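Local coordinates for protein Ser-thr phosphatase MSPP (Mycobacterium smegmatis, PDB 2JFR) that probably removes phosphate from phosphorylated serine and threonine residues of proteins, as a metal-dependent phosphatase of the PPM (PP2C) family, at residues Ala24-Gly29 / Lys51-Gly56; Thr93-Phe98 / Asp179-Ser184. All coordinates share one frame; numbering follows the deposited sequence. Where two conformers were deposited one is given.

Interaction 1 of 2, residues Ala24-Gly29 / Lys51-Gly56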
ATOM      1  N   ALA A  24       2.547  -4.268   7.361  1.00 14.79           N
ATOM      2  CA  ALA A  24       3.140  -3.192   8.142  1.00 15.18           C
ATOM      3  C   ALA A  24       2.691  -1.882   7.514  1.00 14.12           C
ATOM      4  O   ALA A  24       2.412  -1.817   6.325  1.00 14.24           O
ATOM      5  CB  ALA A  24       4.637  -3.309   8.203  1.00 18.47           C
ATOM      6  N   CYS A  25       2.695  -0.815   8.298  1.00 15.11           N
ATOM      7  CA  CYS A  25       2.378   0.510   7.768  1.00 14.89           C
ATOM      8  C   CYS A  25       3.217   1.587   8.435  1.00 14.97           C
ATOM      9  O   CYS A  25       3.833   1.353   9.481  1.00 17.69           O
ATOM     10  CB  CYS A  25       0.926   0.830   7.847  1.00 16.90           C
ATOM     11  SG  CYS A  25       0.233   0.972   9.431  1.00 21.46           S
ATOM     12  N   LEU A  26       3.259   2.735   7.792  1.00 15.22           N
ATOM     13  CA  LEU A  26       4.071   3.867   8.184  1.00 15.99           C
ATOM     14  C   LEU A  26       3.260   5.129   7.905  1.00 16.06           C
ATOM     15  O   LEU A  26       2.692   5.275   6.835  1.00 16.06           O
ATOM     16  CB  LEU A  26       5.339   3.853   7.325  1.00 18.20           C
ATOM     17  CG  LEU A  26       6.327   4.999   7.438  1.00 20.34           C
ATOM     18  CD1 LEU A  26       6.899   5.033   8.850  1.00 28.75           C
ATOM     19  CD2 LEU A  26       7.457   4.808   6.428  1.00 23.49           C
ATOM     20  N   ALA A  27       3.302   6.077   8.858  1.00 18.35           N
ATOM     21  CA  ALA A  27       2.645   7.393   8.647  1.00 20.63           C
ATOM     22  C   ALA A  27       3.573   8.345   9.397  1.00 24.91           C
ATOM     23  O   ALA A  27       3.638   8.339  10.634  1.00 30.87           O
ATOM     24  CB  ALA A  27       1.206   7.422   9.108  1.00 24.08           C
ATOM     25  N   ASP A  28       4.317   9.172   8.701  1.00 27.94           N
ATOM     26  CA  ASP A  28       5.302  10.013   9.346  0.82 32.23           C
ATOM     27  C   ASP A  28       5.672  11.191   8.504  1.00 32.02           C
ATOM     28  O   ASP A  28       6.311  11.099   7.433  1.00 29.13           O
ATOM     29  CB  ASP A  28       6.566   9.237   9.587  0.82 36.62           C
ATOM     30  CG  ASP A  28       7.639  10.080  10.262  0.82 40.26           C
ATOM     31  OD1 ASP A  28       7.293  11.166  10.765  0.82 47.85           O
ATOM     32  OD2 ASP A  28       8.827   9.690  10.262  0.82 52.55           O
ATOM     33  N   GLY A  29       5.224  12.346   8.957  1.00 38.64           N
ATOM     34  CA  GLY A  29       5.438  13.582   8.216  1.00 36.28           C
ATOM     35  C   GLY A  29       4.614  13.579   6.942  1.00 30.28           C
ATOM     36  O   GLY A  29       3.393  13.529   6.883  1.00 38.04           O
ATOM     37  N   LYS A  51      11.201   0.139   7.978  1.00 15.52           N
ATOM     38  CA  LYS A  51      12.237   0.756   8.800  1.00 15.84           C
ATOM     39  C   LYS A  51      13.291   1.378   7.907  1.00 15.73           C
ATOM     40  O   LYS A  51      13.773   2.502   8.143  1.00 16.29           O
ATOM     41  CB  LYS A  51      12.835  -0.265   9.750  1.00 17.24           C
ATOM     42  CG  LYS A  51      13.826   0.285  10.728  1.00 18.65           C
ATOM     43  CD  LYS A  51      14.359  -0.695  11.752  1.00 20.41           C
ATOM     44  CE  LYS A  51      15.179   0.000  12.856  1.00 24.93           C
ATOM     45  NZ  LYS A  51      15.681  -0.958  13.882  1.00 25.60           N
ATOM     46  N   THR A  52      13.714   0.645   6.906  1.00 15.64           N
ATOM     47  CA  THR A  52      14.736   1.138   5.989  1.00 16.01           C
ATOM     48  C   THR A  52      14.210   2.308   5.146  1.00 15.77           C
ATOM     49  O   THR A  52      14.926   3.288   4.934  1.00 16.59           O
ATOM     50  CB  THR A  52      15.243   0.008   5.102  1.00 16.91           C
ATOM     51  OG1 THR A  52      15.754  -1.077   5.892  1.00 20.80           O
ATOM     52  CG2 THR A  52      16.318   0.458   4.119  1.00 18.98           C
ATOM     53  N   LEU A  53      12.993   2.210   4.687  1.00 15.58           N
ATOM     54  CA  LEU A  53      12.369   3.266   3.917  1.00 15.48           C
ATOM     55  C   LEU A  53      12.337   4.550   4.718  1.00 15.52           C
ATOM     56  O   LEU A  53      12.710   5.630   4.230  1.00 16.64           O
ATOM     57  CB  LEU A  53      10.938   2.888   3.549  1.00 15.89           C
ATOM     58  CG  LEU A  53      10.178   3.928   2.772  1.00 17.54           C
ATOM     59  CD1 LEU A  53      10.718   4.083   1.346  1.00 26.66           C
ATOM     60  CD2 LEU A  53       8.743   3.554   2.705  1.00 18.34           C
ATOM     61  N   SER A  54      11.874   4.470   5.960  1.00 15.79           N
ATOM     62  CA  SER A  54      11.754   5.626   6.827  0.77 16.24           C
ATOM     63  C   SER A  54      13.107   6.314   7.011  1.00 16.89           C
ATOM     64  O   SER A  54      13.248   7.516   6.904  1.00 17.69           O
ATOM     65  CB  SER A  54      11.172   5.207   8.152  0.77 18.79           C
ATOM     66  OG  SER A  54      11.012   6.345   8.977  0.77 23.14           O
ATOM     67  N   ALA A  55      14.140   5.489   7.319  1.00 16.77           N
ATOM     68  CA  ALA A  55      15.464   6.085   7.533  1.00 17.98           C
ATOM     69  C   ALA A  55      16.006   6.695   6.294  1.00 17.05           C
ATOM     70  O   ALA A  55      16.612   7.775   6.347  1.00 18.20           O
ATOM     71  CB  ALA A  55      16.342   4.961   8.054  1.00 19.96           C
ATOM     72  N   GLY A  56      15.836   6.056   5.151  1.00 16.69           N
ATOM     73  CA  GLY A  56      16.380   6.573   3.929  1.00 17.50           C
ATOM     74  C   GLY A  56      15.672   7.854   3.505  1.00 16.50           C
ATOM     75  O   GLY A  56      16.335   8.789   3.019  1.00 18.10           O
TER

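Interaction 2 of 2, residues Thr93-Phe98 / Asp179-Ser184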
ATOM      1  N   THR A  93       3.947   0.075  -1.042  1.00 13.51           N
ATOM      2  CA  THR A  93       3.375   1.240  -1.681  1.00 13.37           C
ATOM      3  C   THR A  93       3.652   2.420  -0.758  1.00 13.74           C
ATOM      4  O   THR A  93       3.213   2.386   0.399  1.00 14.40           O
ATOM      5  CB  THR A  93       1.899   1.097  -1.941  1.00 13.83           C
ATOM      6  OG1 THR A  93       1.765   0.030  -2.869  1.00 14.60           O
ATOM      7  CG2 THR A  93       1.274   2.358  -2.492  1.00 14.63           C
ATOM      8  N   ALA A  94       4.379   3.387  -1.264  1.00 13.99           N
ATOM      9  CA  ALA A  94       4.766   4.565  -0.488  1.00 14.68           C
ATOM     10  C   ALA A  94       4.246   5.808  -1.201  1.00 14.97           C
ATOM     11  O   ALA A  94       4.349   5.934  -2.432  1.00 15.98           O
ATOM     12  CB  ALA A  94       6.280   4.625  -0.354  1.00 16.46           C
ATOM     13  N   VAL A  95       3.714   6.708  -0.422  1.00 14.60           N
ATOM     14  CA  VAL A  95       3.265   8.021  -0.870  1.00 14.33           C
ATOM     15  C   VAL A  95       4.039   9.073  -0.136  1.00 14.23           C
ATOM     16  O   VAL A  95       4.135   9.044   1.082  1.00 14.95           O
ATOM     17  CB  VAL A  95       1.752   8.188  -0.596  1.00 15.28           C
ATOM     18  CG1 VAL A  95       1.320   9.624  -0.806  1.00 16.53           C
ATOM     19  CG2 VAL A  95       0.936   7.235  -1.451  1.00 17.07           C
ATOM     20  N   ALA A  96       4.588  10.034  -0.885  1.00 14.44           N
ATOM     21  CA  ALA A  96       5.167  11.220  -0.310  1.00 14.46           C
ATOM     22  C   ALA A  96       4.340  12.407  -0.774  1.00 14.48           C
ATOM     23  O   ALA A  96       4.245  12.664  -1.977  1.00 14.60           O
ATOM     24  CB  ALA A  96       6.621  11.400  -0.692  1.00 16.26           C
ATOM     25  N   VAL A  97       3.745  13.123   0.185  1.00 14.69           N
ATOM     26  CA  VAL A  97       2.886  14.255  -0.151  1.00 14.89           C
ATOM     27  C   VAL A  97       3.762  15.503  -0.288  1.00 15.07           C
ATOM     28  O   VAL A  97       3.718  16.426   0.542  1.00 16.68           O
ATOM     29  CB  VAL A  97       1.726  14.438   0.823  1.00 15.74           C
ATOM     30  CG1 VAL A  97       0.778  15.473   0.297  1.00 17.71           C
ATOM     31  CG2 VAL A  97       1.008  13.106   1.071  1.00 17.03           C
ATOM     32  N   PHE A  98       4.593  15.503  -1.314  1.00 15.08           N
ATOM     33  CA  PHE A  98       5.456  16.641  -1.600  1.00 15.36           C
ATOM     34  C   PHE A  98       4.651  17.863  -2.027  1.00 15.07           C
ATOM     35  O   PHE A  98       3.615  17.740  -2.678  1.00 16.12           O
ATOM     36  CB  PHE A  98       6.403  16.309  -2.740  1.00 15.53           C
ATOM     37  CG  PHE A  98       7.406  15.221  -2.505  1.00 15.11           C
ATOM     38  CD1 PHE A  98       8.340  15.347  -1.490  1.00 16.54           C
ATOM     39  CD2 PHE A  98       7.453  14.097  -3.306  1.00 15.52           C
ATOM     40  CE1 PHE A  98       9.292  14.358  -1.308  1.00 17.57           C
ATOM     41  CE2 PHE A  98       8.430  13.119  -3.171  1.00 16.36           C
ATOM     42  CZ  PHE A  98       9.348  13.283  -2.161  1.00 16.96           C
ATOM     43  N   ASP A 179      -9.480  16.017  -1.342  1.00 17.05           N
ATOM     44  CA  ASP A 179      -9.335  14.604  -1.650  1.00 16.40           C
ATOM     45  C   ASP A 179      -8.889  13.842  -0.427  1.00 15.85           C
ATOM     46  O   ASP A 179      -8.267  14.375   0.500  1.00 16.72           O
ATOM     47  CB  ASP A 179      -8.344  14.406  -2.773  1.00 17.21           C
ATOM     48  CG  ASP A 179      -8.735  14.890  -4.119  1.00 17.78           C
ATOM     49  OD1 ASP A 179      -9.936  15.057  -4.374  1.00 20.51           O
ATOM     50  OD2 ASP A 179      -7.831  15.059  -4.935  1.00 20.58           O
ATOM     51  N   ARG A 180      -9.155  12.550  -0.440  1.00 15.90           N
ATOM     52  CA  ARG A 180      -8.653  11.611   0.504  1.00 15.57           C
ATOM     53  C   ARG A 180      -7.846  10.563  -0.257  1.00 15.37           C
ATOM     54  O   ARG A 180      -8.301  10.090  -1.298  1.00 17.12           O
ATOM     55  CB  ARG A 180      -9.773  10.964   1.309  1.00 16.58           C
ATOM     56  CG  ARG A 180      -9.361   9.812   2.176  1.00 17.06           C
ATOM     57  CD  ARG A 180     -10.515   9.329   3.035  1.00 18.63           C
ATOM     58  NE  ARG A 180     -10.700  10.259   4.153  1.00 18.56           N
ATOM     59  CZ  ARG A 180     -11.659  10.144   5.042  1.00 18.71           C
ATOM     60  NH1 ARG A 180     -12.545   9.162   4.954  1.00 20.06           N
ATOM     61  NH2 ARG A 180     -11.735  11.026   6.011  1.00 20.10           N
ATOM     62  N   LEU A 181      -6.675  10.210   0.265  1.00 14.33           N
ATOM     63  CA  LEU A 181      -5.910   9.102  -0.281  1.00 14.54           C
ATOM     64  C   LEU A 181      -6.016   7.933   0.685  1.00 14.25           C
ATOM     65  O   LEU A 181      -6.038   8.118   1.896  1.00 15.64           O
ATOM     66  CB  LEU A 181      -4.445   9.492  -0.464  1.00 14.93           C
ATOM     67  CG  LEU A 181      -4.197  10.669  -1.364  1.00 15.43           C
ATOM     68  CD1 LEU A 181      -2.708  10.943  -1.453  1.00 16.93           C
ATOM     69  CD2 LEU A 181      -4.762  10.450  -2.774  1.00 17.69           C
ATOM     70  N   LEU A 182      -6.051   6.739   0.128  1.00 14.27           N
ATOM     71  CA  LEU A 182      -6.063   5.495   0.886  1.00 14.48           C
ATOM     72  C   LEU A 182      -5.020   4.597   0.338  1.00 13.71           C
ATOM     73  O   LEU A 182      -5.048   4.283  -0.867  1.00 14.55           O
ATOM     74  CB  LEU A 182      -7.444   4.839   0.787  1.00 15.10           C
ATOM     75  CG  LEU A 182      -7.532   3.361   1.322  1.00 16.53           C
ATOM     76  CD1 LEU A 182      -7.299   3.297   2.789  1.00 17.27           C
ATOM     77  CD2 LEU A 182      -8.912   2.767   0.980  1.00 18.81           C
ATOM     78  N   ILE A 183      -4.119   4.114   1.179  1.00 13.80           N
ATOM     79  CA  ILE A 183      -3.219   3.039   0.827  1.00 13.61           C
ATOM     80  C   ILE A 183      -3.729   1.798   1.559  1.00 13.65           C
ATOM     81  O   ILE A 183      -3.992   1.880   2.765  1.00 14.29           O
ATOM     82  CB  ILE A 183      -1.765   3.289   1.199  1.00 14.09           C
ATOM     83  CG1 ILE A 183      -1.282   4.684   0.809  1.00 15.43           C
ATOM     84  CG2 ILE A 183      -0.897   2.219   0.582  1.00 14.86           C
ATOM     85  CD1 ILE A 183       0.085   5.011   1.367  1.00 16.39           C
ATOM     86  N   SER A 184      -3.858   0.666   0.898  1.00 13.67           N
ATOM     87  CA  SER A 184      -4.326  -0.531   1.559  0.58 13.07           C
ATOM     88  C   SER A 184      -3.520  -1.728   1.117  1.00 13.43           C
ATOM     89  O   SER A 184      -3.088  -1.818  -0.016  1.00 14.65           O
ATOM     90  CB  SER A 184      -5.774  -0.736   1.221  0.58 14.31           C
ATOM     91  OG  SER A 184      -6.343  -1.802   1.955  0.58 14.39           O
TER

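Interaction 1 of 2, residues Ala24-Gly29 / Lys51-Gly56
L26 reaches from the strand to the helix with one methyl, CD2, which lands between two consecutive helical residues. On one side it meets the tip of L53, CD2 to CD2 at 4.1 Å; its other neighbour is the first side-chain carbon of S54, with L26 CD2 again 4.1 Å from S54 CB. The two leucine side chains meet at an angle, end methyl to end methyl. In L26, CG stands anti to the backbone N (chi1 175°), and chi2 turns CD2, not CD1, out anti to CA, so CD2 is the methyl that reaches the helix.

D28, two residues further along the strand, also starts out toward the helix. D28 OD2 lies 4.2 Å from S54 OG, too long for a hydrogen bond, and since both side chains take two conformations the pair is doubtful. The inner part is more enclosed, L53 being buried: it continues onto A33 of strand 31-38 and onto L66, A69 and V70 of helix 63-81, while L26 also rests on L50.

Strand and helix axes come within 9.8 Å and run nearly parallel, at 19°. C25, between A24 and L26, packs instead on T227 and V229 of the other sheet. A helix lying almost along an edge strand, with a second sheet behind, is the layering of the PP2C alpha-beta-beta-alpha sandwich.

Interaction 2 of 2, residues Thr93-Phe98 / Asp179-Ser184
The hydroxyl OG1 of T93 donates a hydrogen bond to the carbonyl O of S113, which gives this polar atom a partner outside the two strands and leaves the CG2 side of the threonine to apolar packing. With OG1 beside the backbone N (chi1 -64°), the T93 methyl CG2 points the opposite way from N and lies 3.8 Å from I183 CG2. I183 in fact works with both its branches: CG2 serves T93, while the longer arm runs the other way to V95. There the ethyl end closes in, with I183 CD1 3.7 Å from V95 CG2, and the two side chains pass each other heading in opposite directions, as do T93 and I183.

V95 splits its methyls in turn. CG2 takes I183, and CG1, swung anti to the backbone N (chi1 169°), faces L181, with V95 CG1 4.3 Å from L181 CD1. T93 and V95 on one strand, L181 and I183 on the other, thus interleave as the facing layers of a beta sandwich: the strands belong to different sheets, their axes approach to 8.3 Å, and they run at 155°, close to antiparallel. This is the central core of the PP2C fold, where the two antiparallel sheets meet face to face.

I173 fills in beside both V95 and L181, and L115 adds to the V95 side. V97 is the centre of an inverse gamma turn, after which the F98 ring comes back over A96, whose CB sits 3.5 Å above the ring plane, toward the rim.

Overall arrangement
Interaction 1 comes first along the chain and closes before interaction 2 opens; their centres are 13 Å apart. Both draw on the sheet that holds strands 23-28, 31-38 and 89-96 in that order, but they use different layers around it: interaction 1 joins it to helix 42-59, interaction 2 to strand 180-184 of the second sheet. They also touch directly, since A94, whose CB turns away from strand 180-184, meets L53 of the helix (A94 CB to L53 CD2 4.1 Å). The sheet is thereby packed from helix and from sheet, and strand 31-38, which lies between 23-28 and 89-96, carries D36, a ligand of the bound manganese and magnesium.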